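Local coordinates for protein erythropoietin (Homo sapiens, PDB 1EER) that stimulates the proliferation and differentiation of red blood cell precursors by binding and dimerising its receptor, which activates JAK2, at residues Ile39-Thr44 against Ile133-Phe138; Val61-Gly66 against Gly151-Tyr156. The protein carries 5 engineered substitutions. All blocks are in the same frame, centred on the assembly; numbering follows the deposited sequence.

How the interactions relate
Both interactions lie in the four-helix bundle of this long-chain cytokine, with centres about 16 Å apart. Interaction 1 joins the two long crossover connections through a short antiparallel sheet; interaction 2 packs helix 56-82 against helix 138-161. The chain itself ties them together, because strand 133-137 leads directly into helix 138-161. They also touch: CG of P42 lies 3.3 Å from O of G66, and CE of K152 packs 3.3 Å from O of D43, so K152 reaches across to both E62 and the end of 39-44. Each contact also borders on another protein chain, consistent with receptor binding: T44 OG1 is hydrogen-bonded to a backbone there, and L155 packs on an aromatic side chain of another chain.

Interaction 1. Residues Ile39-Thr44 against Ile133-Phe138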
ATOM      1  N   ILE A  39       0.327  26.778   2.257  1.00 26.55           N
ATOM      2  CA  ILE A  39       1.330  25.942   2.906  1.00 22.45           C
ATOM      3  C   ILE A  39       2.291  25.432   1.836  1.00 27.16           C
ATOM      4  O   ILE A  39       1.878  24.770   0.879  1.00 27.55           O
ATOM      5  CB  ILE A  39       0.678  24.732   3.622  1.00 19.56           C
ATOM      6  CG1 ILE A  39      -0.353  25.233   4.631  1.00 21.88           C
ATOM      7  CG2 ILE A  39       1.748  23.877   4.305  1.00 17.74           C
ATOM      8  CD1 ILE A  39      -0.817  24.184   5.614  1.00 25.45           C
ATOM      9  N   THR A  40       3.570  25.756   1.990  1.00 25.07           N
ATOM     10  CA  THR A  40       4.579  25.321   1.038  1.00 26.11           C
ATOM     11  C   THR A  40       4.690  23.796   1.061  1.00 27.28           C
ATOM     12  O   THR A  40       4.696  23.177   2.120  1.00 27.50           O
ATOM     13  CB  THR A  40       5.943  25.933   1.380  1.00 29.35           C
ATOM     14  OG1 THR A  40       5.823  27.360   1.419  1.00 33.07           O
ATOM     15  CG2 THR A  40       6.985  25.535   0.337  1.00 29.65           C
ATOM     16  N   VAL A  41       4.780  23.187  -0.113  1.00 24.73           N
ATOM     17  CA  VAL A  41       4.869  21.734  -0.203  1.00 23.09           C
ATOM     18  C   VAL A  41       5.974  21.351  -1.168  1.00 23.03           C
ATOM     19  O   VAL A  41       6.449  22.186  -1.934  1.00 28.16           O
ATOM     20  CB  VAL A  41       3.531  21.138  -0.694  1.00 21.89           C
ATOM     21  CG1 VAL A  41       2.487  21.256   0.404  1.00 21.39           C
ATOM     22  CG2 VAL A  41       3.059  21.869  -1.945  1.00 17.12           C
ATOM     23  N   PRO A  42       6.411  20.088  -1.147  1.00 23.42           N
ATOM     24  CA  PRO A  42       7.480  19.784  -2.103  1.00 23.00           C
ATOM     25  C   PRO A  42       6.921  19.546  -3.508  1.00 19.13           C
ATOM     26  O   PRO A  42       5.706  19.507  -3.709  1.00 19.27           O
ATOM     27  CB  PRO A  42       8.144  18.536  -1.516  1.00 19.39           C
ATOM     28  CG  PRO A  42       7.067  17.889  -0.675  1.00 17.63           C
ATOM     29  CD  PRO A  42       6.018  18.918  -0.341  1.00 14.54           C
ATOM     30  N   ASP A  43       7.809  19.417  -4.480  1.00 18.73           N
ATOM     31  CA  ASP A  43       7.378  19.144  -5.839  1.00 20.22           C
ATOM     32  C   ASP A  43       7.377  17.632  -5.910  1.00 18.47           C
ATOM     33  O   ASP A  43       8.338  17.002  -5.475  1.00 23.53           O
ATOM     34  CB  ASP A  43       8.376  19.701  -6.854  1.00 21.85           C
ATOM     35  CG  ASP A  43       7.923  19.489  -8.292  1.00 23.34           C
ATOM     36  OD1 ASP A  43       7.007  18.671  -8.526  1.00 30.38           O
ATOM     37  OD2 ASP A  43       8.479  20.145  -9.191  1.00 31.10           O
ATOM     38  N   THR A  44       6.311  17.042  -6.439  1.00 19.37           N
ATOM     39  CA  THR A  44       6.257  15.587  -6.515  1.00 22.99           C
ATOM     40  C   THR A  44       6.449  14.999  -7.912  1.00 24.37           C
ATOM     41  O   THR A  44       6.524  13.777  -8.071  1.00 21.97           O
ATOM     42  CB  THR A  44       4.937  15.043  -5.933  1.00 19.75           C
ATOM     43  OG1 THR A  44       3.862  15.317  -6.836  1.00 18.81           O
ATOM     44  CG2 THR A  44       4.648  15.691  -4.589  1.00 18.21           C
ATOM     45  N   ILE A 133       6.168  25.514  -4.523  1.00 32.66           N
ATOM     46  CA  ILE A 133       4.819  25.044  -4.777  1.00 26.91           C
ATOM     47  C   ILE A 133       4.092  25.143  -3.446  1.00 23.26           C
ATOM     48  O   ILE A 133       4.697  24.968  -2.388  1.00 19.88           O
ATOM     49  CB  ILE A 133       4.826  23.563  -5.240  1.00 26.66           C
ATOM     50  CG1 ILE A 133       5.555  23.440  -6.572  1.00 28.12           C
ATOM     51  CG2 ILE A 133       3.406  23.040  -5.364  1.00 26.21           C
ATOM     52  CD1 ILE A 133       5.714  22.026  -7.039  1.00 29.74           C
ATOM     53  N   THR A 134       2.798  25.426  -3.491  1.00 22.61           N
ATOM     54  CA  THR A 134       2.029  25.525  -2.265  1.00 24.18           C
ATOM     55  C   THR A 134       0.638  24.953  -2.450  1.00 23.82           C
ATOM     56  O   THR A 134       0.218  24.636  -3.564  1.00 22.24           O
ATOM     57  CB  THR A 134       1.875  26.992  -1.792  1.00 24.76           C
ATOM     58  OG1 THR A 134       1.054  27.703  -2.722  1.00 29.97           O
ATOM     59  CG2 THR A 134       3.226  27.675  -1.679  1.00 19.08           C
ATOM     60  N   ALA A 135      -0.073  24.824  -1.335  1.00 24.28           N
ATOM     61  CA  ALA A 135      -1.438  24.312  -1.336  1.00 26.25           C
ATOM     62  C   ALA A 135      -2.233  25.140  -0.328  1.00 23.72           C
ATOM     63  O   ALA A 135      -1.674  25.628   0.654  1.00 28.74           O
ATOM     64  CB  ALA A 135      -1.455  22.829  -0.936  1.00 23.13           C
ATOM     65  N   ASP A 136      -3.525  25.317  -0.587  1.00 21.32           N
ATOM     66  CA  ASP A 136      -4.384  26.063   0.317  1.00 22.52           C
ATOM     67  C   ASP A 136      -5.624  25.249   0.671  1.00 22.45           C
ATOM     68  O   ASP A 136      -6.612  25.788   1.160  1.00 29.24           O
ATOM     69  CB  ASP A 136      -4.776  27.424  -0.285  1.00 26.52           C
ATOM     70  CG  ASP A 136      -5.396  27.309  -1.667  1.00 30.55           C
ATOM     71  OD1 ASP A 136      -6.460  26.672  -1.801  1.00 28.53           O
ATOM     72  OD2 ASP A 136      -4.817  27.870  -2.623  1.00 40.07           O
ATOM     73  N   THR A 137      -5.569  23.947   0.403  1.00 22.01           N
ATOM     74  CA  THR A 137      -6.661  23.034   0.726  1.00 18.30           C
ATOM     75  C   THR A 137      -6.026  21.743   1.225  1.00 22.17           C
ATOM     76  O   THR A 137      -4.862  21.452   0.923  1.00 21.18           O
ATOM     77  CB  THR A 137      -7.555  22.687  -0.501  1.00 23.21           C
ATOM     78  OG1 THR A 137      -6.739  22.250  -1.596  1.00 28.63           O
ATOM     79  CG2 THR A 137      -8.370  23.888  -0.927  1.00 21.84           C
ATOM     80  N   PHE A 138      -6.784  20.966   1.992  1.00 22.40           N
ATOM     81  CA  PHE A 138      -6.268  19.711   2.510  1.00 21.40           C
ATOM     82  C   PHE A 138      -6.210  18.710   1.377  1.00 23.03           C
ATOM     83  O   PHE A 138      -5.433  17.753   1.409  1.00 24.07           O
ATOM     84  CB  PHE A 138      -7.167  19.198   3.634  1.00 23.21           C
ATOM     85  CG  PHE A 138      -6.802  19.741   4.978  1.00 25.65           C
ATOM     86  CD1 PHE A 138      -5.777  19.160   5.719  1.00 25.18           C
ATOM     87  CD2 PHE A 138      -7.442  20.871   5.480  1.00 25.59           C
ATOM     88  CE1 PHE A 138      -5.390  19.701   6.942  1.00 22.60           C
ATOM     89  CE2 PHE A 138      -7.062  21.418   6.701  1.00 30.13           C
ATOM     90  CZ  PHE A 138      -6.034  20.832   7.433  1.00 25.47           C
TER
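I39 and A135 form a hydrogen-bonded pair, and T40 and T134 a non-hydrogen-bonded one, in the two-stranded antiparallel sheet made by the crossover connections of a long-chain four-helix cytokine, an up-up-down-down bundle whose long overhand loops meet here. I39 N gives its hydrogen to A135 O at 2.8 Å, and A135 N returns a bond to I39 O. T40 and T134 bring their CA atoms to 4.2 Å; CA-H...O contacts run from T134 CA to I39 O and from T40 CA to I133 O. Beyond these pairs, V41 N donates to I133 O at 2.9 Å in an almost straight bond (172° at the hydrogen).

The side chains divide by face. I39, V41, I133 and A135 share the inner one, where I39 also meets A73 and L80 of helix 56-82; the beta-branched I39, V41 and I133 suit both an extended backbone and this buried setting. V41 and I133 cross at about a right angle, CG2 to CG2 at 3.6 Å. CG1 of V41 is 4.5 Å from CB of A135, whose small side chain leaves V41 and I133 to make the closer contact. On the other, partly exposed face the methyl CG2 of T134 rests against T40 CA. Beta-branched threonine suits an extended strand here, turning its methyl to the partner while carrying a hydroxyl fit for such a face.

Beyond the strand, the carboxylate of D43 is held by K45 N and a salt bridge to R131. With CG1 of I133 anti to its carbonyl carbon (chi1 -64°) and the chain then extended, the terminal methyl CD1 reaches D43 CB at 3.5 Å.

Interaction 2. Residues Val61-Gly66 against Gly151-Tyr156; sequences VEVWQG and GKLKLY
V63 is the apolar centre of this contact, pressed between K152, L153 and Y156 where helix 56-82 crosses helix 138-161 in the cytokine four-helix bundle. The two short segments run at 129° to one another, and their axes come within 9.4 Å. A beta-branched valine suits an interface at this distance, being short yet offering two methyls in different directions. Its CG1 stands anti to the backbone N, and this methyl meets L153 CA and L153 CG, the latter at 4.0 Å, with the two side chains crossing at about a right angle. The other methyl, CG2, is anti to the carbonyl carbon and packs against K152 and Y156: it lies 3.4 Å from K152 O and 3.5 Å from Y156 CB. It comes obliquely to the tyrosine ring, whose large surface also covers A114 and E117 of helix 114-120. V63 also touches L109 of helix 91-111, so it serves the core on more than one side.

Beside V63 a salt bridge joins the two helices. K152 starts with CG between its backbone N and carbonyl carbon (chi1 69°), laying CG 3.9 Å from V63 CG2, and bends again at chi3 and chi4 to carry the ammonium group toward E62. Lysine fits here because its methylene chain can pack on valine and on W51 while its end remains charged. E62, likewise beside W51, crosses the lysine at about a right angle. The resulting salt bridge is a single contact: K152 NZ donates to E62 OE1 at 2.8 Å, reaching that oxygen on its anti side, 26° out of the carboxylate plane.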
ATOM      1  N   VAL A  61      18.962  13.332  -2.165  1.00 21.32           N
ATOM      2  CA  VAL A  61      18.758  14.749  -1.864  1.00 21.25           C
ATOM      3  C   VAL A  61      17.292  15.137  -2.022  1.00 22.81           C
ATOM      4  O   VAL A  61      16.663  15.664  -1.098  1.00 21.96           O
ATOM      5  CB  VAL A  61      19.604  15.653  -2.801  1.00 23.32           C
ATOM      6  CG1 VAL A  61      19.328  17.130  -2.502  1.00 22.01           C
ATOM      7  CG2 VAL A  61      21.081  15.337  -2.633  1.00 16.65           C
ATOM      8  N   GLU A  62      16.747  14.871  -3.203  1.00 21.11           N
ATOM      9  CA  GLU A  62      15.355  15.192  -3.481  1.00 20.21           C
ATOM     10  C   GLU A  62      14.366  14.609  -2.472  1.00 17.24           C
ATOM     11  O   GLU A  62      13.545  15.334  -1.915  1.00 18.57           O
ATOM     12  CB  GLU A  62      14.973  14.704  -4.882  1.00 25.02           C
ATOM     13  CG  GLU A  62      15.183  15.732  -5.970  1.00 24.17           C
ATOM     14  CD  GLU A  62      14.704  15.242  -7.320  1.00 21.81           C
ATOM     15  OE1 GLU A  62      13.562  14.746  -7.398  1.00 21.29           O
ATOM     16  OE2 GLU A  62      15.471  15.352  -8.298  1.00 25.51           O
ATOM     17  N   VAL A  63      14.439  13.301  -2.250  1.00 15.96           N
ATOM     18  CA  VAL A  63      13.512  12.628  -1.335  1.00 18.77           C
ATOM     19  C   VAL A  63      13.621  13.056   0.136  1.00 14.79           C
ATOM     20  O   VAL A  63      12.616  13.370   0.778  1.00 12.27           O
ATOM     21  CB  VAL A  63      13.670  11.081  -1.440  1.00 16.64           C
ATOM     22  CG1 VAL A  63      12.807  10.372  -0.388  1.00 13.43           C
ATOM     23  CG2 VAL A  63      13.268  10.629  -2.836  1.00 15.71           C
ATOM     24  N   TRP A  64      14.838  13.068   0.658  1.00 16.28           N
ATOM     25  CA  TRP A  64      15.053  13.445   2.043  1.00 20.40           C
ATOM     26  C   TRP A  64      14.587  14.868   2.330  1.00 19.22           C
ATOM     27  O   TRP A  64      13.842  15.107   3.277  1.00 18.67           O
ATOM     28  CB  TRP A  64      16.530  13.293   2.404  1.00 19.75           C
ATOM     29  CG  TRP A  64      16.781  13.628   3.821  1.00 22.15           C
ATOM     30  CD1 TRP A  64      17.365  14.761   4.303  1.00 25.31           C
ATOM     31  CD2 TRP A  64      16.385  12.863   4.956  1.00 22.91           C
ATOM     32  NE1 TRP A  64      17.350  14.753   5.676  1.00 29.04           N
ATOM     33  CE2 TRP A  64      16.754  13.597   6.103  1.00 29.99           C
ATOM     34  CE3 TRP A  64      15.749  11.627   5.119  1.00 24.59           C
ATOM     35  CZ2 TRP A  64      16.507  13.134   7.400  1.00 25.53           C
ATOM     36  CZ3 TRP A  64      15.504  11.168   6.408  1.00 23.15           C
ATOM     37  CH2 TRP A  64      15.884  11.922   7.531  1.00 25.60           C
ATOM     38  N   GLN A  65      15.019  15.820   1.516  1.00 19.41           N
ATOM     39  CA  GLN A  65      14.604  17.189   1.741  1.00 20.76           C
ATOM     40  C   GLN A  65      13.119  17.351   1.460  1.00 23.44           C
ATOM     41  O   GLN A  65      12.411  18.005   2.225  1.00 27.52           O
ATOM     42  CB  GLN A  65      15.401  18.128   0.862  1.00 22.49           C
ATOM     43  CG  GLN A  65      16.833  18.215   1.267  1.00 25.48           C
ATOM     44  CD  GLN A  65      17.613  19.117   0.361  1.00 27.22           C
ATOM     45  OE1 GLN A  65      18.820  18.963   0.204  1.00 35.18           O
ATOM     46  NE2 GLN A  65      16.928  20.069  -0.251  1.00 32.77           N
ATOM     47  N   GLY A  66      12.643  16.747   0.374  1.00 15.84           N
ATOM     48  CA  GLY A  66      11.234  16.855   0.049  1.00 11.56           C
ATOM     49  C   GLY A  66      10.349  16.354   1.170  1.00 16.46           C
ATOM     50  O   GLY A  66       9.328  16.964   1.494  1.00 14.18           O
ATOM     51  N   GLY A 151       5.604   8.165  -5.380  1.00 20.02           N
ATOM     52  CA  GLY A 151       6.454   8.575  -6.481  1.00 16.38           C
ATOM     53  C   GLY A 151       7.951   8.476  -6.258  1.00 14.84           C
ATOM     54  O   GLY A 151       8.503   7.383  -6.167  1.00 15.39           O
ATOM     55  N   LYS A 152       8.618   9.624  -6.169  1.00 15.49           N
ATOM     56  CA  LYS A 152      10.058   9.631  -5.987  1.00 16.25           C
ATOM     57  C   LYS A 152      10.512   8.916  -4.718  1.00 13.62           C
ATOM     58  O   LYS A 152      11.605   8.354  -4.687  1.00 17.75           O
ATOM     59  CB  LYS A 152      10.595  11.066  -6.024  1.00 15.71           C
ATOM     60  CG  LYS A 152      10.202  11.926  -4.852  1.00 20.58           C
ATOM     61  CD  LYS A 152      10.812  13.303  -4.992  1.00 22.85           C
ATOM     62  CE  LYS A 152       9.986  14.170  -5.932  1.00 20.48           C
ATOM     63  NZ  LYS A 152      10.831  15.108  -6.719  1.00 29.99           N
ATOM     64  N   LEU A 153       9.690   8.929  -3.673  1.00 14.39           N
ATOM     65  CA  LEU A 153      10.079   8.224  -2.454  1.00 19.04           C
ATOM     66  C   LEU A 153      10.184   6.737  -2.782  1.00 14.56           C
ATOM     67  O   LEU A 153      11.218   6.103  -2.545  1.00 17.63           O
ATOM     68  CB  LEU A 153       9.053   8.432  -1.340  1.00 19.12           C
ATOM     69  CG  LEU A 153       9.576   7.973   0.026  1.00 22.48           C
ATOM     70  CD1 LEU A 153       9.044   8.888   1.105  1.00 23.53           C
ATOM     71  CD2 LEU A 153       9.160   6.539   0.287  1.00 18.87           C
ATOM     72  N   LYS A 154       9.115   6.187  -3.345  1.00 15.44           N
ATOM     73  CA  LYS A 154       9.106   4.780  -3.717  1.00 21.14           C
ATOM     74  C   LYS A 154      10.243   4.504  -4.686  1.00 21.94           C
ATOM     75  O   LYS A 154      10.975   3.526  -4.522  1.00 22.75           O
ATOM     76  CB  LYS A 154       7.764   4.393  -4.354  1.00 15.75           C
ATOM     77  CG  LYS A 154       7.670   2.933  -4.771  1.00 22.38           C
ATOM     78  CD  LYS A 154       8.159   1.977  -3.673  1.00 27.60           C
ATOM     79  CE  LYS A 154       7.403   0.642  -3.701  1.00 28.02           C
ATOM     80  NZ  LYS A 154       8.201  -0.504  -3.176  1.00 23.20           N
ATOM     81  N   LEU A 155      10.398   5.373  -5.686  1.00 21.67           N
ATOM     82  CA  LEU A 155      11.454   5.212  -6.684  1.00 21.71           C
ATOM     83  C   LEU A 155      12.837   5.184  -6.050  1.00 20.90           C
ATOM     84  O   LEU A 155      13.649   4.304  -6.347  1.00 24.04           O
ATOM     85  CB  LEU A 155      11.392   6.337  -7.722  1.00 23.06           C
ATOM     86  CG  LEU A 155      10.271   6.236  -8.767  1.00 25.52           C
ATOM     87  CD1 LEU A 155      10.348   7.437  -9.703  1.00 26.69           C
ATOM     88  CD2 LEU A 155      10.377   4.930  -9.549  1.00 22.89           C
ATOM     89  N   TYR A 156      13.111   6.150  -5.182  1.00 20.07           N
ATOM     90  CA  TYR A 156      14.399   6.202  -4.515  1.00 17.14           C
ATOM     91  C   TYR A 156      14.610   4.924  -3.680  1.00 23.04           C
ATOM     92  O   TYR A 156      15.650   4.263  -3.780  1.00 21.83           O
ATOM     93  CB  TYR A 156      14.474   7.435  -3.610  1.00 20.06           C
ATOM     94  CG  TYR A 156      15.605   7.344  -2.620  1.00 22.63           C
ATOM     95  CD1 TYR A 156      16.928   7.378  -3.054  1.00 26.62           C
ATOM     96  CD2 TYR A 156      15.362   7.140  -1.262  1.00 16.20           C
ATOM     97  CE1 TYR A 156      17.982   7.204  -2.173  1.00 22.05           C
ATOM     98  CE2 TYR A 156      16.415   6.965  -0.372  1.00 19.50           C
ATOM     99  CZ  TYR A 156      17.722   6.996  -0.839  1.00 18.54           C
ATOM    100  OH  TYR A 156      18.782   6.802   0.010  1.00 28.09           O
TER